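Local coordinates for uncharacterized protein (Neisseria gonorrhoeae, PDB 5V77) that is of unknown function but belongs to the NGO_1070-like family and folds as a compact, curled, all-beta antiparallel sheet, at residues M9-F14 / I106-L111; L33-T38 / G45-S50; P78-Y83 / I91-G96. One frame throughout, in Å; residues are numbered along the deposited sequence. Where two conformers were deposited one is given.

Interaction 1. Residues M9-F14 / I106-L111; sequences MKKNIF and INFEPL
The carbonyl oxygen of Glu109 is reached by two groups: the ring of Phe14 brings CZ to within 3.5 Å of Glu109 O, with the oxygen lying close to the ring plane at its edge, and the same oxygen takes a backbone hydrogen bond from Tyr46 of the adjoining strand. An aromatic rim suits such a neighbour, because its C-H bonds carry a slight positive charge. Phe14 also packs on Phe108, CE1 lying 3.6 Å from CD1 of the latter; the planes stand at 90°, with centroids 5.8 Å apart, in an oblique meeting. Here the curled antiparallel sheet folds over on itself: strands 9-13 and 105-109 are not neighbours but belong to facing layers; no backbone-to-backbone bond joins them, and side chains span the gap. Ile13 comes from the opposite direction to Phe108, its CD1 sitting over one ring face 4.1 Å from the centroid and 19° off the normal, a CH-pi contact. With chi1 at 65°, Ile13 CG1 falls between its backbone N and carbonyl carbon, which sends the delta methyl to that face, while CG2 lies 4.0 Å from Phe108 CZ. Toward solvent, the long aliphatic chain of Lys11 carries NZ to the ring's edge, 4.3 Å from Phe108 CZ.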
loop_
_atom_site.group_PDB
_atom_site.type_symbol
_atom_site.label_atom_id
_atom_site.label_comp_id
_atom_site.label_asym_id
_atom_site.label_seq_id
_atom_site.Cartn_x
_atom_site.Cartn_y
_atom_site.Cartn_z
ATOM N N MET A 9 -14.340 -17.587 -8.874
ATOM C CA MET A 9 -14.787 -16.995 -10.128
ATOM C C MET A 9 -13.772 -15.940 -10.548
ATOM O O MET A 9 -13.019 -15.428 -9.721
ATOM C CB MET A 9 -16.180 -16.356 -9.998
ATOM C CG MET A 9 -17.050 -16.944 -8.895
ATOM S SD MET A 9 -18.602 -16.048 -8.672
ATOM C CE MET A 9 -18.940 -16.382 -6.944
ATOM N N LYS A 10 -13.747 -15.620 -11.846
ATOM C CA LYS A 10 -12.866 -14.588 -12.385
ATOM C C LYS A 10 -13.669 -13.635 -13.261
ATOM O O LYS A 10 -14.635 -14.034 -13.918
ATOM C CB LYS A 10 -11.704 -15.185 -13.195
ATOM N N LYS A 11 -13.254 -12.372 -13.280
ATOM C CA LYS A 11 -14.052 -11.335 -13.918
ATOM C C LYS A 11 -13.174 -10.117 -14.180
ATOM O O LYS A 11 -12.355 -9.750 -13.341
ATOM C CB LYS A 11 -15.241 -10.968 -13.024
ATOM C CG LYS A 11 -16.277 -10.068 -13.649
ATOM C CD LYS A 11 -17.524 -10.031 -12.771
ATOM C CE LYS A 11 -17.678 -8.699 -12.051
ATOM N NZ LYS A 11 -18.572 -8.817 -10.863
ATOM N N ASN A 12 -13.338 -9.501 -15.345
ATOM C CA ASN A 12 -12.603 -8.285 -15.672
ATOM C C ASN A 12 -13.500 -7.079 -15.441
ATOM O O ASN A 12 -14.624 -7.031 -15.951
ATOM C CB ASN A 12 -12.107 -8.307 -17.117
ATOM C CG ASN A 12 -10.919 -9.221 -17.308
ATOM O OD1 ASN A 12 -9.862 -9.020 -16.706
ATOM N ND2 ASN A 12 -11.079 -10.230 -18.158
ATOM N N ILE A 13 -13.007 -6.109 -14.673
ATOM C CA ILE A 13 -13.764 -4.908 -14.359
ATOM C C ILE A 13 -12.908 -3.684 -14.666
ATOM O O ILE A 13 -11.704 -3.784 -14.900
ATOM C CB ILE A 13 -14.239 -4.882 -12.896
ATOM C CG1 ILE A 13 -13.039 -4.799 -11.940
ATOM C CG2 ILE A 13 -15.099 -6.101 -12.607
ATOM C CD1 ILE A 13 -13.407 -4.514 -10.513
ATOM N N PHE A 14 -13.569 -2.521 -14.701
ATOM C CA PHE A 14 -12.893 -1.226 -14.804
ATOM C C PHE A 14 -11.997 -1.167 -16.045
ATOM O O PHE A 14 -10.774 -1.010 -15.962
ATOM C CB PHE A 14 -12.109 -0.922 -13.521
ATOM C CG PHE A 14 -12.935 -0.256 -12.458
ATOM C CD1 PHE A 14 -14.126 -0.820 -12.036
ATOM C CD2 PHE A 14 -12.524 0.931 -11.877
ATOM C CE1 PHE A 14 -14.905 -0.210 -11.064
ATOM C CE2 PHE A 14 -13.308 1.535 -10.893
ATOM C CZ PHE A 14 -14.486 0.969 -10.499
ATOM N N ILE A 106 -14.710 -7.076 -1.625
ATOM C CA ILE A 106 -14.274 -6.076 -2.595
ATOM C C ILE A 106 -15.520 -5.615 -3.322
ATOM O O ILE A 106 -16.271 -6.445 -3.851
ATOM C CB ILE A 106 -13.220 -6.617 -3.577
ATOM C CG1 ILE A 106 -11.945 -7.000 -2.810
ATOM C CG2 ILE A 106 -12.902 -5.554 -4.647
ATOM C CD1 ILE A 106 -10.782 -7.488 -3.681
ATOM N N ASN A 107 -15.793 -4.315 -3.273
ATOM C CA ASN A 107 -16.943 -3.717 -3.937
ATOM C C ASN A 107 -16.460 -2.544 -4.769
ATOM O O ASN A 107 -15.330 -2.081 -4.613
ATOM C CB ASN A 107 -18.000 -3.236 -2.934
ATOM C CG ASN A 107 -18.603 -4.366 -2.143
ATOM O OD1 ASN A 107 -18.396 -4.467 -0.937
ATOM N ND2 ASN A 107 -19.358 -5.226 -2.818
ATOM N N PHE A 108 -17.331 -2.046 -5.643
ATOM C CA PHE A 108 -16.889 -0.960 -6.506
ATOM C C PHE A 108 -18.088 -0.199 -7.056
ATOM O O PHE A 108 -19.207 -0.717 -7.116
ATOM C CB PHE A 108 -16.006 -1.496 -7.640
ATOM C CG PHE A 108 -16.623 -2.627 -8.420
ATOM C CD1 PHE A 108 -17.412 -2.371 -9.533
ATOM C CD2 PHE A 108 -16.398 -3.950 -8.058
ATOM C CE1 PHE A 108 -17.981 -3.407 -10.261
ATOM C CE2 PHE A 108 -16.972 -4.992 -8.783
ATOM C CZ PHE A 108 -17.760 -4.716 -9.890
ATOM N N GLU A 109 -17.835 1.061 -7.425
ATOM C CA GLU A 109 -18.797 1.945 -8.077
ATOM C C GLU A 109 -18.046 2.673 -9.186
ATOM O O GLU A 109 -16.867 3.029 -9.011
ATOM C CB GLU A 109 -19.426 2.973 -7.111
ATOM C CG GLU A 109 -20.469 2.433 -6.139
ATOM C CD GLU A 109 -21.865 2.452 -6.724
ATOM O OE1 GLU A 109 -22.837 2.656 -5.957
ATOM O OE2 GLU A 109 -21.988 2.276 -7.953
ATOM N N PRO A 110 -18.677 2.901 -10.344
ATOM C CA PRO A 110 -20.033 2.443 -10.673
ATOM C C PRO A 110 -20.041 0.953 -10.988
ATOM O O PRO A 110 -18.973 0.347 -11.053
ATOM C CB PRO A 110 -20.396 3.294 -11.894
ATOM C CG PRO A 110 -19.136 3.576 -12.540
ATOM C CD PRO A 110 -18.115 3.733 -11.413
ATOM N N LEU A 111 -21.230 0.367 -11.154
ATOM C CA LEU A 111 -21.312 -1.053 -11.457
ATOM C C LEU A 111 -21.016 -1.362 -12.917
ATOM O O LEU A 111 -20.768 -2.526 -13.245
ATOM C CB LEU A 111 -22.688 -1.596 -11.070
ATOM C CG LEU A 111 -22.985 -1.545 -9.571
ATOM C CD1 LEU A 111 -24.274 -2.284 -9.217
ATOM C CD2 LEU A 111 -21.800 -2.090 -8.773
#

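Interaction 2. Residues L33-T38 / G45-S50; sequences LSFTDT and GYIKCS
Phe35 and Ile47 both swing their first branch anti to the carbonyl carbon, Phe35 CG at chi1 -57° and Ile47 CG1 at -63°, and these torsions bring the phenyl ring against the isoleucine's delta methyl. Phe35 CE1 lies 3.8 Å from Ile47 CD1, an oblique approach. The ring thereby leans across Gly45, whose carbonyl oxygen sits at the ring's edge, in plane, 3.6 Å from Phe35 CD1. Strands 30-37 and 43-58 form a beta hairpin. Leu33 with Ile47 and Phe35 with Gly45 are hydrogen-bonded pairs, and Ser34 with Tyr46 is the non-hydrogen-bonded pair between them. Leu33 N gives a nearly straight bond of 2.9 Å to Ile47 O, and is answered by Ile47 N to Leu33 O, also 2.9 Å. At the other end Phe35 N reaches Gly45 O at 2.9 Å with a bent 143° angle, and the return bond from Gly45 N to Phe35 O is weak at 3.3 Å. Leu33, Phe35 and Ile47 point into the apolar interior, where Ile47 also meets Phe108. Ser34 and Tyr46 lie on the opposite face; Ser34 OG has a weak hydrogen bond to Glu21, whereas Tyr46 turns its partly exposed ring away from segment 33-38 after bringing CB to 3.3 Å from Leu33 O.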
loop_
_atom_site.group_PDB
_atom_site.type_symbol
_atom_site.label_atom_id
_atom_site.label_comp_id
_atom_site.label_asym_id
_atom_site.label_seq_id
_atom_site.Cartn_x
_atom_site.Cartn_y
_atom_site.Cartn_z
ATOM N N LEU A 33 -9.057 2.298 -3.951
ATOM C CA LEU A 33 -8.357 2.706 -5.159
ATOM C C LEU A 33 -9.299 3.594 -5.952
ATOM O O LEU A 33 -10.449 3.215 -6.170
ATOM C CB LEU A 33 -7.954 1.480 -5.983
ATOM C CG LEU A 33 -6.678 0.733 -5.586
ATOM C CD1 LEU A 33 -6.782 0.180 -4.168
ATOM C CD2 LEU A 33 -6.416 -0.414 -6.560
ATOM N N SER A 34 -8.832 4.778 -6.367
ATOM C CA SER A 34 -9.699 5.706 -7.084
ATOM C C SER A 34 -9.191 5.932 -8.497
ATOM O O SER A 34 -7.978 5.964 -8.733
ATOM C CB SER A 34 -9.816 7.041 -6.358
ATOM O OG SER A 34 -10.452 6.837 -5.105
ATOM N N PHE A 35 -10.143 6.144 -9.416
ATOM C CA PHE A 35 -9.876 6.109 -10.846
ATOM C C PHE A 35 -10.556 7.268 -11.555
ATOM O O PHE A 35 -11.648 7.693 -11.169
ATOM C CB PHE A 35 -10.393 4.813 -11.483
ATOM C CG PHE A 35 -9.826 3.564 -10.868
ATOM C CD1 PHE A 35 -10.412 3.011 -9.729
ATOM C CD2 PHE A 35 -8.717 2.938 -11.434
ATOM C CE1 PHE A 35 -9.896 1.843 -9.152
ATOM C CE2 PHE A 35 -8.196 1.774 -10.875
ATOM C CZ PHE A 35 -8.779 1.225 -9.733
ATOM N N THR A 36 -9.908 7.752 -12.613
ATOM C CA THR A 36 -10.526 8.599 -13.629
ATOM C C THR A 36 -10.741 7.794 -14.904
ATOM O O THR A 36 -10.192 6.702 -15.081
ATOM C CB THR A 36 -9.657 9.827 -13.946
ATOM O OG1 THR A 36 -8.374 9.388 -14.427
ATOM C CG2 THR A 36 -9.473 10.699 -12.705
ATOM N N ASP A 37 -11.560 8.348 -15.800
ATOM C CA ASP A 37 -11.698 7.797 -17.137
ATOM C C ASP A 37 -10.526 8.267 -17.996
ATOM O O ASP A 37 -9.777 9.174 -17.624
ATOM C CB ASP A 37 -13.033 8.209 -17.767
ATOM C CG ASP A 37 -13.070 9.677 -18.167
ATOM O OD1 ASP A 37 -12.492 10.028 -19.217
ATOM O OD2 ASP A 37 -13.701 10.483 -17.449
ATOM N N THR A 38 -10.351 7.621 -19.144
ATOM C CA THR A 38 -9.225 7.938 -20.013
ATOM C C THR A 38 -9.653 8.708 -21.259
ATOM O O THR A 38 -8.900 8.764 -22.235
ATOM C CB THR A 38 -8.472 6.658 -20.387
ATOM O OG1 THR A 38 -9.361 5.751 -21.049
ATOM C CG2 THR A 38 -7.915 5.972 -19.111
ATOM N N GLY A 45 -14.620 6.369 -10.598
ATOM C CA GLY A 45 -15.141 5.584 -9.499
ATOM C C GLY A 45 -14.030 4.959 -8.688
ATOM O O GLY A 45 -12.894 5.440 -8.688
ATOM N N TYR A 46 -14.386 3.907 -7.961
ATOM C CA TYR A 46 -13.446 3.403 -6.960
ATOM C C TYR A 46 -13.645 1.909 -6.773
ATOM O O TYR A 46 -14.713 1.365 -7.068
ATOM C CB TYR A 46 -13.623 4.127 -5.618
ATOM C CG TYR A 46 -14.986 3.913 -4.981
ATOM C CD1 TYR A 46 -15.261 2.766 -4.221
ATOM C CD2 TYR A 46 -16.002 4.857 -5.140
ATOM C CE1 TYR A 46 -16.522 2.567 -3.646
ATOM C CE2 TYR A 46 -17.262 4.666 -4.571
ATOM C CZ TYR A 46 -17.509 3.527 -3.823
ATOM O OH TYR A 46 -18.760 3.342 -3.266
ATOM N N ILE A 47 -12.601 1.255 -6.277
ATOM C CA ILE A 47 -12.680 -0.126 -5.798
ATOM C C ILE A 47 -12.324 -0.103 -4.326
ATOM O O ILE A 47 -11.243 0.374 -3.949
ATOM C CB ILE A 47 -11.730 -1.057 -6.567
ATOM C CG1 ILE A 47 -12.127 -1.115 -8.036
ATOM C CG2 ILE A 47 -11.737 -2.461 -5.937
ATOM C CD1 ILE A 47 -11.070 -1.801 -8.916
ATOM N N LYS A 48 -13.219 -0.625 -3.500
ATOM C CA LYS A 48 -13.050 -0.613 -2.047
ATOM C C LYS A 48 -12.757 -2.031 -1.568
ATOM O O LYS A 48 -13.574 -2.941 -1.772
ATOM C CB LYS A 48 -14.309 -0.070 -1.375
ATOM C CG LYS A 48 -14.243 -0.024 0.173
ATOM C CD LYS A 48 -15.598 0.447 0.720
ATOM C CE LYS A 48 -15.704 0.308 2.230
ATOM N NZ LYS A 48 -17.015 0.857 2.732
ATOM N N CYS A 49 -11.605 -2.216 -0.933
ATOM C CA CYS A 49 -11.154 -3.526 -0.463
ATOM C C CYS A 49 -11.270 -3.501 1.056
ATOM O O CYS A 49 -10.463 -2.855 1.722
ATOM C CB CYS A 49 -9.725 -3.788 -0.919
ATOM S SG CYS A 49 -9.539 -3.681 -2.756
ATOM N N SER A 50 -12.283 -4.171 1.610
ATOM C CA SER A 50 -12.561 -4.087 3.045
ATOM C C SER A 50 -12.020 -5.302 3.793
ATOM O O SER A 50 -12.256 -6.447 3.385
ATOM C CB SER A 50 -14.066 -3.964 3.312
ATOM O OG SER A 50 -14.571 -2.805 2.678
#

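Interaction 3. Residues P78-Y83 / I91-G96; sequences PEIELY and IIIDVG
Ile80 packs against Ile91 and Ile93 on the tightly filled inner face of the beta hairpin of strands 75-84 and 89-94, whereas the outer face and open end are looser. Ile80, Leu82, Ile91 and Ile93 are buried, as their branched apolar chains befit. Ile80 lies between the two isoleucines opposite, side by side with both: its CG2 is 3.9 Å from Ile91 CB, its CG1 3.9 Å from Ile93 CG1. Leu82 puts CD1 3.7 Å from Ile91 CG2, and Ile91 in turn packs on Leu33 and Ile47 across the interior. The backbones are joined by the hydrogen-bonded pair Glu81 and Ile92, whose N-H groups each lie in the partner's carbonyl plane; Ile92 N to Glu81 O measures 2.9 Å. Beyond Ile93 the strands part. A water replaces the direct link there, donating to Glu79 O at 2.7 Å and accepting from Asp94 N, and past it Pro78 and Val95 meet through apolar carbons, a small hydrophobic patch near the surface. On the outer face Ile92 lies beside both Glu81 and Tyr83, its CD1 3.7 Å from Tyr83 CE2. Glu81, CG anti to its carbonyl carbon (chi1 -52°) and extended beyond, passes across this isoleucine, leaving its carboxylate on the partly exposed outer face. Tyr83 fixes that carboxylate by donating its hydroxyl proton from OH to OE2 of Glu81 at 2.7 Å, nearly in line with the carboxylate's C-O bond.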
loop_
_atom_site.group_PDB
_atom_site.type_symbol
_atom_site.label_atom_id
_atom_site.label_comp_id
_atom_site.label_asym_id
_atom_site.label_seq_id
_atom_site.Cartn_x
_atom_site.Cartn_y
_atom_site.Cartn_z
ATOM N N PRO A 78 -5.641 -1.182 -18.611
ATOM C CA PRO A 78 -6.637 -1.733 -19.548
ATOM C C PRO A 78 -7.831 -2.380 -18.862
ATOM O O PRO A 78 -8.971 -2.200 -19.313
ATOM C CB PRO A 78 -5.821 -2.758 -20.350
ATOM C CG PRO A 78 -4.399 -2.271 -20.242
ATOM C CD PRO A 78 -4.292 -1.712 -18.854
ATOM N N GLU A 79 -7.603 -3.147 -17.801
ATOM C CA GLU A 79 -8.672 -3.833 -17.079
ATOM C C GLU A 79 -8.091 -4.388 -15.788
ATOM O O GLU A 79 -6.875 -4.521 -15.646
ATOM C CB GLU A 79 -9.288 -4.963 -17.909
ATOM C CG GLU A 79 -8.322 -6.099 -18.171
ATOM C CD GLU A 79 -8.831 -7.057 -19.229
ATOM O OE1 GLU A 79 -10.058 -7.081 -19.481
ATOM O OE2 GLU A 79 -7.995 -7.779 -19.814
ATOM N N ILE A 80 -8.978 -4.711 -14.851
ATOM C CA ILE A 80 -8.612 -5.205 -13.526
ATOM C C ILE A 80 -9.255 -6.575 -13.336
ATOM O O ILE A 80 -10.468 -6.728 -13.521
ATOM C CB ILE A 80 -9.047 -4.219 -12.422
ATOM C CG1 ILE A 80 -8.297 -2.897 -12.615
ATOM C CG2 ILE A 80 -8.787 -4.813 -11.015
ATOM C CD1 ILE A 80 -8.744 -1.774 -11.706
ATOM N N GLU A 81 -8.437 -7.571 -12.997
ATOM C CA GLU A 81 -8.926 -8.928 -12.775
ATOM C C GLU A 81 -9.493 -9.042 -11.369
ATOM O O GLU A 81 -8.820 -8.684 -10.400
ATOM C CB GLU A 81 -7.796 -9.939 -12.947
ATOM C CG GLU A 81 -7.027 -9.826 -14.239
ATOM C CD GLU A 81 -5.642 -10.440 -14.125
ATOM O OE1 GLU A 81 -4.648 -9.725 -14.376
ATOM O OE2 GLU A 81 -5.547 -11.630 -13.757
ATOM N N LEU A 82 -10.716 -9.550 -11.250
ATOM C CA LEU A 82 -11.356 -9.731 -9.951
ATOM C C LEU A 82 -11.655 -11.211 -9.758
ATOM O O LEU A 82 -12.314 -11.830 -10.606
ATOM C CB LEU A 82 -12.637 -8.899 -9.843
ATOM C CG LEU A 82 -13.510 -9.102 -8.594
ATOM C CD1 LEU A 82 -12.776 -8.725 -7.321
ATOM C CD2 LEU A 82 -14.805 -8.316 -8.702
ATOM N N TYR A 83 -11.148 -11.777 -8.666
ATOM C CA TYR A 83 -11.345 -13.179 -8.315
ATOM C C TYR A 83 -12.156 -13.258 -7.031
ATOM O O TYR A 83 -11.847 -12.562 -6.059
ATOM C CB TYR A 83 -10.008 -13.898 -8.107
ATOM C CG TYR A 83 -9.091 -13.884 -9.305
ATOM C CD1 TYR A 83 -8.994 -14.989 -10.145
ATOM C CD2 TYR A 83 -8.319 -12.770 -9.597
ATOM C CE1 TYR A 83 -8.149 -14.978 -11.245
ATOM C CE2 TYR A 83 -7.476 -12.749 -10.696
ATOM C CZ TYR A 83 -7.396 -13.851 -11.512
ATOM O OH TYR A 83 -6.553 -13.817 -12.596
ATOM N N ILE A 91 -8.122 -8.571 -6.247
ATOM C CA ILE A 91 -7.954 -7.880 -7.520
ATOM C C ILE A 91 -6.489 -7.967 -7.914
ATOM O O ILE A 91 -5.598 -7.924 -7.057
ATOM C CB ILE A 91 -8.424 -6.412 -7.495
ATOM C CG1 ILE A 91 -7.831 -5.644 -6.312
ATOM C CG2 ILE A 91 -9.947 -6.329 -7.506
ATOM C CD1 ILE A 91 -8.029 -4.146 -6.454
ATOM N N ILE A 92 -6.243 -8.090 -9.213
ATOM C CA ILE A 92 -4.892 -8.089 -9.751
ATOM C C ILE A 92 -4.816 -7.048 -10.853
ATOM O O ILE A 92 -5.630 -7.057 -11.782
ATOM C CB ILE A 92 -4.476 -9.471 -10.275
ATOM C CG1 ILE A 92 -4.484 -10.477 -9.129
ATOM C CG2 ILE A 92 -3.083 -9.390 -10.906
ATOM C CD1 ILE A 92 -4.065 -11.863 -9.542
ATOM N N ILE A 93 -3.856 -6.136 -10.732
ATOM C CA ILE A 93 -3.550 -5.153 -11.763
ATOM C C ILE A 93 -2.174 -5.498 -12.303
ATOM O O ILE A 93 -1.206 -5.542 -11.540
ATOM C CB ILE A 93 -3.571 -3.724 -11.199
ATOM C CG1 ILE A 93 -4.971 -3.367 -10.672
ATOM C CG2 ILE A 93 -3.071 -2.737 -12.254
ATOM C CD1 ILE A 93 -4.992 -2.120 -9.807
ATOM N N ASP A 94 -2.075 -5.754 -13.602
ATOM C CA ASP A 94 -0.799 -6.156 -14.196
ATOM C C ASP A 94 -0.550 -5.264 -15.409
ATOM O O ASP A 94 -1.072 -5.529 -16.492
ATOM C CB ASP A 94 -0.813 -7.637 -14.559
ATOM C CG ASP A 94 0.559 -8.163 -14.965
ATOM O OD1 ASP A 94 1.439 -7.362 -15.352
ATOM O OD2 ASP A 94 0.752 -9.394 -14.906
ATOM N N VAL A 95 0.230 -4.197 -15.219
ATOM C CA VAL A 95 0.564 -3.266 -16.295
ATOM C C VAL A 95 2.058 -2.977 -16.264
ATOM O O VAL A 95 2.491 -1.819 -16.327
ATOM C CB VAL A 95 -0.253 -1.967 -16.185
ATOM C CG1 VAL A 95 -1.712 -2.257 -16.454
ATOM C CG2 VAL A 95 -0.097 -1.345 -14.805
ATOM N N GLY A 96 2.855 -4.030 -16.180
ATOM C CA GLY A 96 4.278 -3.860 -15.972
ATOM C C GLY A 96 4.493 -3.753 -14.481
ATOM O O GLY A 96 5.044 -4.656 -13.857
HETATM O O HOH W 1 -4.487 -5.781 -15.241
#

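Overall arrangement
Interactions 2 and 3 are two hairpins whose apolar faces meet, and interaction 1 joins their layers at one side. Both hairpins lie, in series, inside the loop that interaction 1 closes along the chain. Each of its strands is an edgewise neighbour of one hairpin: Lys11 O faces Leu82 N at 2.7 Å, and Asn107 O faces Lys48 N at 2.8 Å. Between the hairpins, whose contact centres are about 12 Å apart, Ile80 CD1 lies 3.6 Å from both Phe35 CZ and Ile47 CD1. Phe14 continues this apolar interior, with CE2 3.5 Å from Phe35 CD1 in an edge-to-face ring pair. No active site or ligand pocket is known here.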